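Local structure of signal recognition particle subunit SRP68 (Chaetomium thermophilum, 4P3G) at residues K37-I47 with E68-Q76; T79-M90 with H108-I119. The protein is the SRP68 subunit of the signal recognition particle, here its RNA-binding domain, and probably helps target nascent secretory and membrane proteins to the endoplasmic reticulum. All coordinates share one frame; numbering follows the deposited sequence.

Contact 1. Residues K37-I47 with E68-Q76; sequences KLLNCRKKLNI and ENTEYVRLQ
Asn-69 meets Leu-45 across the contact, its ND2 lying 3.5 Å from Leu-45 CD2. The other branch of the same amide works locally: OD1 accepts from Glu-71 N at 2.9 Å, the donor standing 42° out of the carbonyl plane, and caps the turn into helix 71-93. Glu-71 lays its CB against Leu-45 CD2 and folds back at chi2 (-64°), which brings OE2 to 3.4 Å from Cys-41 SG; Lys-44 NZ is 5.1 Å from Glu-71 OE2, too far for a salt bridge. Next comes Tyr-72. Leu-45 CD1 sits over the centre of one ring face in a CH-pi contact, 4.1 Å from the centroid, while Ile-47 CD1 approaches the ring obliquely at CE1. Arg-74 runs out extended, and its NH2 touches the aliphatic CD of Lys-37 at 3.6 Å, the two side chains crossing at about a right angle. Leu-75 fills the middle: with CG anti to the backbone N (chi1 -174°), its CD1 reaches both Leu-38 CD1 and Arg-42 CG, and its CD2 meets Ile-47 CD1 tip to tip. In this antiparallel helix pair of the all-helical RNA-binding domain, joined through a connection that includes helix 63-68, Cys-41 and Leu-75 have the nearest CA atoms. Leu-45 and Ile-47 belong to the Schellman turn, with Asn-46 at C-prime, that ends helix 27-44. No clear hydrogen bond spans the segments; cohesion is mainly apolar, and Lys-37, Lys-44 and Arg-74 probably make this flank electropositive, with Glu-71 partly offsetting them.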
loop_
_atom_site.group_PDB
_atom_site.type_symbol
_atom_site.label_atom_id
_atom_site.label_comp_id
_atom_site.label_asym_id
_atom_site.label_seq_id
_atom_site.Cartn_x
_atom_site.Cartn_y
_atom_site.Cartn_z
ATOM N N LYS A 37 -17.003 -13.710 -38.566
ATOM C CA LYS A 37 -16.424 -14.925 -38.029
ATOM C C LYS A 37 -17.448 -15.722 -37.230
ATOM O O LYS A 37 -17.438 -16.957 -37.263
ATOM C CB LYS A 37 -15.211 -14.571 -37.193
ATOM C CG LYS A 37 -14.162 -13.827 -38.007
ATOM C CD LYS A 37 -12.783 -14.147 -37.515
ATOM C CE LYS A 37 -11.933 -12.902 -37.430
ATOM N NZ LYS A 37 -10.950 -13.048 -36.311
ATOM N N LEU A 38 -18.341 -15.028 -36.533
ATOM C CA LEU A 38 -19.389 -15.705 -35.780
ATOM C C LEU A 38 -20.272 -16.483 -36.739
ATOM O O LEU A 38 -20.710 -17.600 -36.448
ATOM C CB LEU A 38 -20.260 -14.697 -35.037
ATOM C CG LEU A 38 -21.177 -15.267 -33.956
ATOM C CD1 LEU A 38 -20.376 -16.064 -32.943
ATOM C CD2 LEU A 38 -21.960 -14.171 -33.267
ATOM N N LEU A 39 -20.507 -15.882 -37.901
ATOM C CA LEU A 39 -21.355 -16.470 -38.922
ATOM C C LEU A 39 -20.733 -17.743 -39.489
ATOM O O LEU A 39 -21.376 -18.794 -39.531
ATOM C CB LEU A 39 -21.584 -15.446 -40.036
ATOM C CG LEU A 39 -22.408 -15.825 -41.257
ATOM C CD1 LEU A 39 -23.827 -16.161 -40.873
ATOM C CD2 LEU A 39 -22.371 -14.665 -42.210
ATOM N N ASN A 40 -19.477 -17.654 -39.907
ATOM C CA ASN A 40 -18.780 -18.819 -40.419
ATOM C C ASN A 40 -18.726 -19.899 -39.355
ATOM O O ASN A 40 -18.831 -21.082 -39.663
ATOM C CB ASN A 40 -17.372 -18.447 -40.879
ATOM C CG ASN A 40 -17.380 -17.490 -42.064
ATOM O OD1 ASN A 40 -18.240 -17.582 -42.954
ATOM N ND2 ASN A 40 -16.429 -16.559 -42.079
ATOM N N CYS A 41 -18.599 -19.488 -38.097
ATOM C CA CYS A 41 -18.471 -20.457 -37.022
ATOM C C CYS A 41 -19.745 -21.284 -36.872
ATOM O O CYS A 41 -19.684 -22.513 -36.764
ATOM C CB CYS A 41 -18.135 -19.763 -35.699
ATOM S SG CYS A 41 -17.698 -20.912 -34.359
ATOM N N ARG A 42 -20.893 -20.617 -36.902
ATOM C CA ARG A 42 -22.161 -21.313 -36.731
ATOM C C ARG A 42 -22.389 -22.332 -37.847
ATOM O O ARG A 42 -22.899 -23.430 -37.604
ATOM C CB ARG A 42 -23.313 -20.308 -36.654
ATOM C CG ARG A 42 -23.398 -19.631 -35.316
ATOM C CD ARG A 42 -24.262 -18.396 -35.326
ATOM N NE ARG A 42 -24.298 -17.787 -33.991
ATOM C CZ ARG A 42 -24.727 -16.556 -33.717
ATOM N NH1 ARG A 42 -25.135 -15.750 -34.684
ATOM N NH2 ARG A 42 -24.721 -16.119 -32.466
ATOM N N LYS A 43 -22.001 -21.984 -39.068
ATOM C CA LYS A 43 -22.162 -22.905 -40.182
ATOM C C LYS A 43 -21.319 -24.166 -39.980
ATOM O O LYS A 43 -21.781 -25.268 -40.266
ATOM C CB LYS A 43 -21.830 -22.225 -41.505
ATOM C CG LYS A 43 -22.874 -21.199 -41.906
ATOM C CD LYS A 43 -22.473 -20.451 -43.161
ATOM C CE LYS A 43 -23.452 -19.328 -43.484
ATOM N NZ LYS A 43 -23.086 -18.615 -44.751
ATOM N N LYS A 44 -20.092 -24.014 -39.490
ATOM C CA LYS A 44 -19.220 -25.166 -39.259
ATOM C C LYS A 44 -19.835 -26.153 -38.278
ATOM O O LYS A 44 -19.640 -27.361 -38.394
ATOM C CB LYS A 44 -17.864 -24.726 -38.715
ATOM C CG LYS A 44 -16.963 -24.070 -39.725
ATOM C CD LYS A 44 -15.506 -24.257 -39.346
ATOM C CE LYS A 44 -14.612 -23.488 -40.292
ATOM N NZ LYS A 44 -14.985 -22.040 -40.262
ATOM N N LEU A 45 -20.571 -25.628 -37.310
ATOM C CA LEU A 45 -21.162 -26.438 -36.255
ATOM C C LEU A 45 -22.563 -26.860 -36.630
ATOM O O LEU A 45 -23.259 -27.488 -35.829
ATOM C CB LEU A 45 -21.202 -25.652 -34.939
ATOM C CG LEU A 45 -19.857 -25.321 -34.306
ATOM C CD1 LEU A 45 -20.047 -24.488 -33.057
ATOM C CD2 LEU A 45 -19.155 -26.619 -33.981
ATOM N N ASN A 46 -22.939 -26.562 -37.869
ATOM C CA ASN A 46 -24.303 -26.770 -38.349
ATOM C C ASN A 46 -25.320 -26.271 -37.320
ATOM O O ASN A 46 -26.239 -26.983 -36.917
ATOM C CB ASN A 46 -24.548 -28.225 -38.766
ATOM C CG ASN A 46 -23.767 -28.618 -40.023
ATOM O OD1 ASN A 46 -23.523 -27.791 -40.907
ATOM N ND2 ASN A 46 -23.373 -29.887 -40.102
ATOM N N ILE A 47 -25.108 -25.023 -36.911
ATOM C CA ILE A 47 -25.988 -24.283 -36.017
ATOM C C ILE A 47 -26.691 -23.157 -36.776
ATOM O O ILE A 47 -26.079 -22.495 -37.611
ATOM C CB ILE A 47 -25.187 -23.719 -34.807
ATOM C CG1 ILE A 47 -24.728 -24.878 -33.920
ATOM C CG2 ILE A 47 -26.010 -22.724 -33.988
ATOM C CD1 ILE A 47 -23.890 -24.471 -32.774
ATOM N N GLU A 68 -16.188 -32.561 -27.450
ATOM C CA GLU A 68 -16.494 -33.094 -28.776
ATOM C C GLU A 68 -15.863 -32.220 -29.850
ATOM O O GLU A 68 -15.169 -32.704 -30.733
ATOM C CB GLU A 68 -18.008 -33.175 -28.996
ATOM C CG GLU A 68 -18.428 -33.845 -30.308
ATOM C CD GLU A 68 -19.919 -33.698 -30.617
ATOM O OE1 GLU A 68 -20.608 -32.918 -29.922
ATOM O OE2 GLU A 68 -20.410 -34.399 -31.531
ATOM N N ASN A 69 -16.105 -30.923 -29.756
ATOM C CA ASN A 69 -15.621 -29.980 -30.745
ATOM C C ASN A 69 -15.220 -28.662 -30.083
ATOM O O ASN A 69 -16.040 -28.014 -29.425
ATOM C CB ASN A 69 -16.717 -29.751 -31.783
ATOM C CG ASN A 69 -16.212 -29.108 -33.043
ATOM O OD1 ASN A 69 -15.210 -28.398 -33.039
ATOM N ND2 ASN A 69 -16.917 -29.346 -34.139
ATOM N N THR A 70 -13.973 -28.250 -30.304
ATOM C CA THR A 70 -13.448 -27.022 -29.714
ATOM C C THR A 70 -14.085 -25.807 -30.353
ATOM O O THR A 70 -14.003 -24.718 -29.813
ATOM C CB THR A 70 -11.919 -26.932 -29.817
ATOM O OG1 THR A 70 -11.527 -26.779 -31.184
ATOM C CG2 THR A 70 -11.287 -28.184 -29.256
ATOM N N GLU A 71 -14.715 -25.981 -31.510
ATOM C CA GLU A 71 -15.371 -24.848 -32.136
ATOM C C GLU A 71 -16.485 -24.283 -31.246
ATOM O O GLU A 71 -16.822 -23.108 -31.331
ATOM C CB GLU A 71 -15.917 -25.207 -33.511
ATOM C CG GLU A 71 -14.878 -25.192 -34.601
ATOM C CD GLU A 71 -14.297 -23.808 -34.828
ATOM O OE1 GLU A 71 -13.085 -23.632 -34.576
ATOM O OE2 GLU A 71 -15.048 -22.899 -35.257
ATOM N N TYR A 72 -17.068 -25.123 -30.405
ATOM C CA TYR A 72 -18.091 -24.661 -29.490
ATOM C C TYR A 72 -17.535 -23.580 -28.561
ATOM O O TYR A 72 -18.244 -22.643 -28.186
ATOM C CB TYR A 72 -18.641 -25.833 -28.701
ATOM C CG TYR A 72 -19.664 -26.611 -29.483
ATOM C CD1 TYR A 72 -20.990 -26.207 -29.517
ATOM C CD2 TYR A 72 -19.304 -27.743 -30.194
ATOM C CE1 TYR A 72 -21.934 -26.909 -30.240
ATOM C CE2 TYR A 72 -20.241 -28.453 -30.920
ATOM C CZ TYR A 72 -21.557 -28.029 -30.936
ATOM O OH TYR A 72 -22.502 -28.729 -31.648
ATOM N N VAL A 73 -16.269 -23.725 -28.180
ATOM C CA VAL A 73 -15.587 -22.685 -27.416
ATOM C C VAL A 73 -15.401 -21.455 -28.292
ATOM O O VAL A 73 -15.702 -20.352 -27.868
ATOM C CB VAL A 73 -14.212 -23.151 -26.866
ATOM C CG1 VAL A 73 -13.419 -21.985 -26.284
ATOM C CG2 VAL A 73 -14.398 -24.256 -25.826
ATOM N N ARG A 74 -14.958 -21.627 -29.527
ATOM C CA ARG A 74 -14.765 -20.460 -30.375
ATOM C C ARG A 74 -16.064 -19.671 -30.553
ATOM O O ARG A 74 -16.062 -18.438 -30.526
ATOM C CB ARG A 74 -14.221 -20.860 -31.733
ATOM C CG ARG A 74 -13.841 -19.679 -32.582
ATOM C CD ARG A 74 -12.893 -20.090 -33.700
ATOM N NE ARG A 74 -12.345 -18.905 -34.343
ATOM C CZ ARG A 74 -12.730 -18.453 -35.530
ATOM N NH1 ARG A 74 -13.650 -19.115 -36.226
ATOM N NH2 ARG A 74 -12.183 -17.343 -36.014
ATOM N N LEU A 75 -17.176 -20.381 -30.660
ATOM C CA LEU A 75 -18.470 -19.736 -30.783
ATOM C C LEU A 75 -18.726 -18.806 -29.595
ATOM O O LEU A 75 -19.215 -17.691 -29.767
ATOM C CB LEU A 75 -19.572 -20.788 -30.852
ATOM C CG LEU A 75 -20.965 -20.234 -31.137
ATOM C CD1 LEU A 75 -20.996 -19.682 -32.546
ATOM C CD2 LEU A 75 -22.022 -21.309 -30.962
ATOM N N GLN A 76 -18.406 -19.272 -28.393
ATOM C CA GLN A 76 -18.650 -18.500 -27.186
ATOM C C GLN A 76 -17.775 -17.255 -27.081
ATOM O O GLN A 76 -18.226 -16.207 -26.631
ATOM C CB GLN A 76 -18.445 -19.374 -25.963
ATOM C CG GLN A 76 -19.389 -20.548 -25.923
ATOM C CD GLN A 76 -20.840 -20.124 -25.963
ATOM O OE1 GLN A 76 -21.477 -20.161 -27.015
ATOM N NE2 GLN A 76 -21.377 -19.723 -24.809
#

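Contact 2. Residues T79-M90 with H108-I119; sequences TAERAWAHAMAM and HIVSRLEKGARI. With PO4 (phosphate ion), chain E.
Helices 79-90 and 108-119 run nearly antiparallel, at 162°, their axes 7.9 Å apart at closest approach; the nearest CA pairs include Ala-80 with Gly-116 and Ala-87 with Ile-109. Small residues permit this close, Ala/Gly-lined pairing of successive helices, consistent with the TPR-like character of the domain: Ala-80 CB rests 3.7 Å from Gly-116 O, and Ala-83 CB lies against the backbone of Arg-112. Ala-87 CB settles between Ile-109 and Leu-113. Leu-113 also sends CD2 obliquely to Trp-84 CD1. At one end, Thr-79 CG2 meets Ile-119 CD1. At the other, the His-86 and His-108 planes stand at 89°, with His-86 NE2 3.6 Å from His-108 CE1; Arg-112 CG lies against His-86 CD2, and the bend at chi2 (36°) swings CD back to the same ring carbon. Selenomethionine Met-90 brings SE obliquely to the His-108 ring, 4.1 Å from its centroid, and its CB to Ile-109. Arg-118 NH1 makes two weak hydrogen bonds to a phosphate ion, probably from the crystallisation liquor. Helix 136-156 packs on Trp-84 and Leu-113, its Arg-150 also binding the phosphate, while helix 27-44 covers Thr-79, Arg-82 and His-86.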
loop_
_atom_site.group_PDB
_atom_site.type_symbol
_atom_site.label_atom_id
_atom_site.label_comp_id
_atom_site.label_asym_id
_atom_site.label_seq_id
_atom_site.Cartn_x
_atom_site.Cartn_y
_atom_site.Cartn_z
ATOM N N THR A 79 -18.955 -14.682 -29.501
ATOM C CA THR A 79 -20.204 -14.144 -29.016
ATOM C C THR A 79 -19.964 -13.098 -27.959
ATOM O O THR A 79 -20.502 -12.002 -28.039
ATOM C CB THR A 79 -21.095 -15.251 -28.456
ATOM O OG1 THR A 79 -21.264 -16.269 -29.455
ATOM C CG2 THR A 79 -22.447 -14.689 -28.105
ATOM N N ALA A 80 -19.128 -13.432 -26.985
ATOM C CA ALA A 80 -18.810 -12.525 -25.884
ATOM C C ALA A 80 -18.039 -11.310 -26.395
ATOM O O ALA A 80 -18.326 -10.160 -26.014
ATOM C CB ALA A 80 -18.020 -13.256 -24.817
ATOM N N GLU A 81 -17.057 -11.576 -27.248
ATOM C CA GLU A 81 -16.222 -10.511 -27.776
ATOM C C GLU A 81 -17.026 -9.505 -28.604
ATOM O O GLU A 81 -16.681 -8.322 -28.662
ATOM C CB GLU A 81 -15.081 -11.087 -28.613
ATOM C CG GLU A 81 -13.914 -11.554 -27.788
ATOM C CD GLU A 81 -13.241 -10.421 -27.044
ATOM O OE1 GLU A 81 -12.479 -9.677 -27.702
ATOM O OE2 GLU A 81 -13.491 -10.263 -25.818
ATOM N N ARG A 82 -18.081 -9.969 -29.267
ATOM C CA ARG A 82 -18.886 -9.062 -30.078
ATOM C C ARG A 82 -19.628 -8.040 -29.189
ATOM O O ARG A 82 -19.630 -6.847 -29.470
ATOM C CB ARG A 82 -19.862 -9.848 -30.966
ATOM C CG ARG A 82 -20.507 -9.001 -32.063
ATOM C CD ARG A 82 -21.365 -9.834 -32.995
ATOM N NE ARG A 82 -22.590 -10.235 -32.317
ATOM C CZ ARG A 82 -23.630 -10.805 -32.912
ATOM N NH1 ARG A 82 -23.592 -11.079 -34.211
ATOM N NH2 ARG A 82 -24.699 -11.130 -32.195
ATOM N N ALA A 83 -20.179 -8.494 -28.073
ATOM C CA ALA A 83 -20.851 -7.594 -27.133
ATOM C C ALA A 83 -19.871 -6.574 -26.573
ATOM O O ALA A 83 -20.232 -5.431 -26.312
ATOM C CB ALA A 83 -21.488 -8.381 -25.999
ATOM N N TRP A 84 -18.645 -7.026 -26.340
ATOM C CA TRP A 84 -17.590 -6.178 -25.842
ATOM C C TRP A 84 -17.301 -5.074 -26.858
ATOM O O TRP A 84 -17.130 -3.892 -26.500
ATOM C CB TRP A 84 -16.336 -7.008 -25.599
ATOM C CG TRP A 84 -15.215 -6.225 -25.010
ATOM C CD1 TRP A 84 -15.050 -5.909 -23.691
ATOM C CD2 TRP A 84 -14.114 -5.628 -25.712
ATOM N NE1 TRP A 84 -13.912 -5.155 -23.533
ATOM C CE2 TRP A 84 -13.315 -4.978 -24.755
ATOM C CE3 TRP A 84 -13.733 -5.579 -27.056
ATOM C CZ2 TRP A 84 -12.163 -4.281 -25.096
ATOM C CZ3 TRP A 84 -12.569 -4.892 -27.400
ATOM C CH2 TRP A 84 -11.803 -4.255 -26.423
ATOM N N ALA A 85 -17.244 -5.468 -28.129
ATOM C CA ALA A 85 -16.927 -4.549 -29.218
ATOM C C ALA A 85 -18.001 -3.470 -29.314
ATOM O O ALA A 85 -17.724 -2.269 -29.438
ATOM C CB ALA A 85 -16.847 -5.315 -30.520
ATOM N N HIS A 86 -19.243 -3.917 -29.225
ATOM C CA HIS A 86 -20.372 -3.023 -29.329
ATOM C C HIS A 86 -20.301 -2.018 -28.175
ATOM O O HIS A 86 -20.499 -0.815 -28.363
ATOM C CB HIS A 86 -21.674 -3.834 -29.352
ATOM C CG HIS A 86 -22.890 -3.022 -29.645
ATOM N ND1 HIS A 86 -22.836 -1.706 -30.052
ATOM C CD2 HIS A 86 -24.210 -3.332 -29.559
ATOM C CE1 HIS A 86 -24.063 -1.238 -30.193
ATOM N NE2 HIS A 86 -24.914 -2.207 -29.897
ATOM N N ALA A 87 -20.005 -2.516 -26.981
ATOM C CA ALA A 87 -19.896 -1.656 -25.814
ATOM C C ALA A 87 -18.737 -0.674 -25.977
ATOM O O ALA A 87 -18.885 0.509 -25.671
ATOM C CB ALA A 87 -19.730 -2.471 -24.572
HETATM N N MSE A 88 -17.601 -1.146 -26.492
HETATM C CA MSE A 88 -16.428 -0.282 -26.626
HETATM C C MSE A 88 -16.594 0.753 -27.713
HETATM O O MSE A 88 -16.026 1.842 -27.631
HETATM C CB MSE A 88 -15.164 -1.089 -26.908
HETATM C CG MSE A 88 -14.620 -1.872 -25.717
HETATM SE SE MSE A 88 -14.286 -0.846 -24.096
HETATM C CE MSE A 88 -15.952 -1.142 -23.107
ATOM N N ALA A 89 -17.368 0.398 -28.737
ATOM C CA ALA A 89 -17.647 1.300 -29.846
ATOM C C ALA A 89 -18.523 2.483 -29.439
ATOM O O ALA A 89 -18.258 3.613 -29.848
ATOM C CB ALA A 89 -18.290 0.542 -30.982
HETATM N N MSE A 90 -19.564 2.239 -28.648
HETATM C CA MSE A 90 -20.406 3.342 -28.181
HETATM C C MSE A 90 -19.625 4.255 -27.253
HETATM O O MSE A 90 -19.692 5.480 -27.347
HETATM C CB MSE A 90 -21.646 2.823 -27.470
HETATM C CG MSE A 90 -22.420 1.849 -28.307
HETATM SE SE MSE A 90 -23.989 1.179 -27.401
HETATM C CE MSE A 90 -25.029 2.804 -27.347
ATOM N N HIS A 108 -27.040 0.846 -21.966
ATOM C CA HIS A 108 -26.889 -0.060 -23.109
ATOM C C HIS A 108 -25.456 -0.610 -23.178
ATOM O O HIS A 108 -25.226 -1.777 -23.494
ATOM C CB HIS A 108 -27.257 0.663 -24.407
ATOM C CG HIS A 108 -27.399 -0.238 -25.591
ATOM N ND1 HIS A 108 -27.149 0.176 -26.879
ATOM C CD2 HIS A 108 -27.778 -1.544 -25.690
ATOM C CE1 HIS A 108 -27.356 -0.824 -27.722
ATOM N NE2 HIS A 108 -27.742 -1.876 -27.018
ATOM N N ILE A 109 -24.493 0.257 -22.897
ATOM C CA ILE A 109 -23.096 -0.141 -22.822
ATOM C C ILE A 109 -22.891 -1.184 -21.730
ATOM O O ILE A 109 -22.224 -2.184 -21.932
ATOM C CB ILE A 109 -22.210 1.072 -22.554
ATOM C CG1 ILE A 109 -22.162 1.924 -23.819
ATOM C CG2 ILE A 109 -20.822 0.633 -22.195
ATOM C CD1 ILE A 109 -21.323 3.146 -23.686
ATOM N N VAL A 110 -23.493 -0.954 -20.576
ATOM C CA VAL A 110 -23.385 -1.893 -19.484
ATOM C C VAL A 110 -24.065 -3.217 -19.826
ATOM O O VAL A 110 -23.497 -4.272 -19.547
ATOM C CB VAL A 110 -23.943 -1.295 -18.198
ATOM C CG1 VAL A 110 -24.135 -2.376 -17.155
ATOM C CG2 VAL A 110 -22.990 -0.217 -17.681
ATOM N N SER A 111 -25.238 -3.158 -20.474
ATOM C CA SER A 111 -25.983 -4.354 -20.937
ATOM C C SER A 111 -25.154 -5.297 -21.778
ATOM O O SER A 111 -25.282 -6.513 -21.670
ATOM C CB SER A 111 -27.179 -3.968 -21.789
ATOM O OG SER A 111 -28.172 -3.334 -21.041
ATOM N N ARG A 112 -24.345 -4.709 -22.651
ATOM C CA ARG A 112 -23.511 -5.441 -23.575
ATOM C C ARG A 112 -22.459 -6.180 -22.818
ATOM O O ARG A 112 -22.300 -7.391 -22.961
ATOM C CB ARG A 112 -22.845 -4.504 -24.591
ATOM C CG ARG A 112 -23.556 -4.355 -25.933
ATOM C CD ARG A 112 -25.061 -4.385 -25.782
ATOM N NE ARG A 112 -25.605 -5.715 -26.052
ATOM C CZ ARG A 112 -26.813 -6.107 -25.665
ATOM N NH1 ARG A 112 -27.600 -5.272 -24.984
ATOM N NH2 ARG A 112 -27.227 -7.337 -25.952
ATOM N N LEU A 113 -21.746 -5.434 -21.988
ATOM C CA LEU A 113 -20.702 -6.005 -21.158
ATOM C C LEU A 113 -21.222 -7.073 -20.203
ATOM O O LEU A 113 -20.588 -8.107 -20.026
ATOM C CB LEU A 113 -20.036 -4.894 -20.378
ATOM C CG LEU A 113 -19.223 -3.918 -21.208
ATOM C CD1 LEU A 113 -18.746 -2.855 -20.264
ATOM C CD2 LEU A 113 -18.055 -4.628 -21.832
ATOM N N GLU A 114 -22.375 -6.826 -19.592
ATOM C CA GLU A 114 -22.923 -7.788 -18.648
ATOM C C GLU A 114 -23.295 -9.069 -19.404
ATOM O O GLU A 114 -23.151 -10.178 -18.889
ATOM C CB GLU A 114 -24.126 -7.206 -17.890
ATOM C CG GLU A 114 -23.817 -6.023 -16.983
ATOM C CD GLU A 114 -25.055 -5.520 -16.211
ATOM O OE1 GLU A 114 -26.196 -5.790 -16.643
ATOM O OE2 GLU A 114 -24.900 -4.820 -15.180
ATOM N N LYS A 115 -23.765 -8.912 -20.636
ATOM C CA LYS A 115 -24.060 -10.060 -21.485
ATOM C C LYS A 115 -22.787 -10.823 -21.843
ATOM O O LYS A 115 -22.736 -12.046 -21.773
ATOM C CB LYS A 115 -24.740 -9.614 -22.763
ATOM C CG LYS A 115 -25.085 -10.797 -23.643
ATOM C CD LYS A 115 -25.505 -10.366 -25.001
ATOM C CE LYS A 115 -25.852 -11.558 -25.842
ATOM N NZ LYS A 115 -26.210 -11.072 -27.184
ATOM N N GLY A 116 -21.748 -10.094 -22.222
ATOM C CA GLY A 116 -20.480 -10.721 -22.524
ATOM C C GLY A 116 -19.928 -11.453 -21.302
ATOM O O GLY A 116 -19.371 -12.554 -21.434
ATOM N N ALA A 117 -20.084 -10.857 -20.116
ATOM C CA ALA A 117 -19.628 -11.487 -18.874
ATOM C C ALA A 117 -20.367 -12.801 -18.650
ATOM O O ALA A 117 -19.743 -13.837 -18.412
ATOM C CB ALA A 117 -19.849 -10.569 -17.705
ATOM N N ARG A 118 -21.692 -12.767 -18.774
ATOM C CA ARG A 118 -22.503 -13.962 -18.570
ATOM C C ARG A 118 -22.060 -15.085 -19.514
ATOM O O ARG A 118 -21.948 -16.243 -19.108
ATOM C CB ARG A 118 -23.979 -13.647 -18.809
ATOM C CG ARG A 118 -24.632 -12.912 -17.685
ATOM C CD ARG A 118 -26.146 -12.866 -17.810
ATOM N NE ARG A 118 -26.583 -12.204 -19.035
ATOM C CZ ARG A 118 -26.849 -10.904 -19.127
ATOM N NH1 ARG A 118 -26.686 -10.125 -18.073
ATOM N NH2 ARG A 118 -27.247 -10.376 -20.274
ATOM N N ILE A 119 -21.766 -14.739 -20.764
ATOM C CA ILE A 119 -21.365 -15.758 -21.720
ATOM C C ILE A 119 -20.020 -16.357 -21.330
ATOM O O ILE A 119 -19.856 -17.574 -21.331
ATOM C CB ILE A 119 -21.309 -15.188 -23.174
ATOM C CG1 ILE A 119 -22.719 -14.903 -23.665
ATOM C CG2 ILE A 119 -20.637 -16.176 -24.147
ATOM C CD1 ILE A 119 -22.742 -13.891 -24.790
HETATM P P PO4 E . -25.476 -10.158 -14.849
HETATM O O1 PO4 E . -24.847 -9.644 -16.119
HETATM O O2 PO4 E . -24.574 -11.201 -14.221
HETATM O O3 PO4 E . -26.820 -10.780 -15.148
HETATM O O4 PO4 E . -25.694 -9.005 -13.894
#

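How the contacts relate
Helix 71-93 serves both contacts in succession: its first turns pair with the end of helix 27-44 in contact 1, and its later turns with helix 103-128 in contact 2. The centres of the two contacts lie about 19 Å apart, yet they touch. Leu-38 bridges them by packing, its CD1 3.6 Å from Thr-79 OG1, a hydroxyl hydrogen-bonded to Leu-75 O one turn back, and its CD2 3.6 Å from Arg-82 NH1; a second touch is Gln-76 O, 3.5 Å from Ile-119 CG2. Contact 2 is about 9 Å from the centre of the chain, whereas contact 1 is more peripheral at about 19 Å. The phosphate ion belongs to contact 2, at Arg-118.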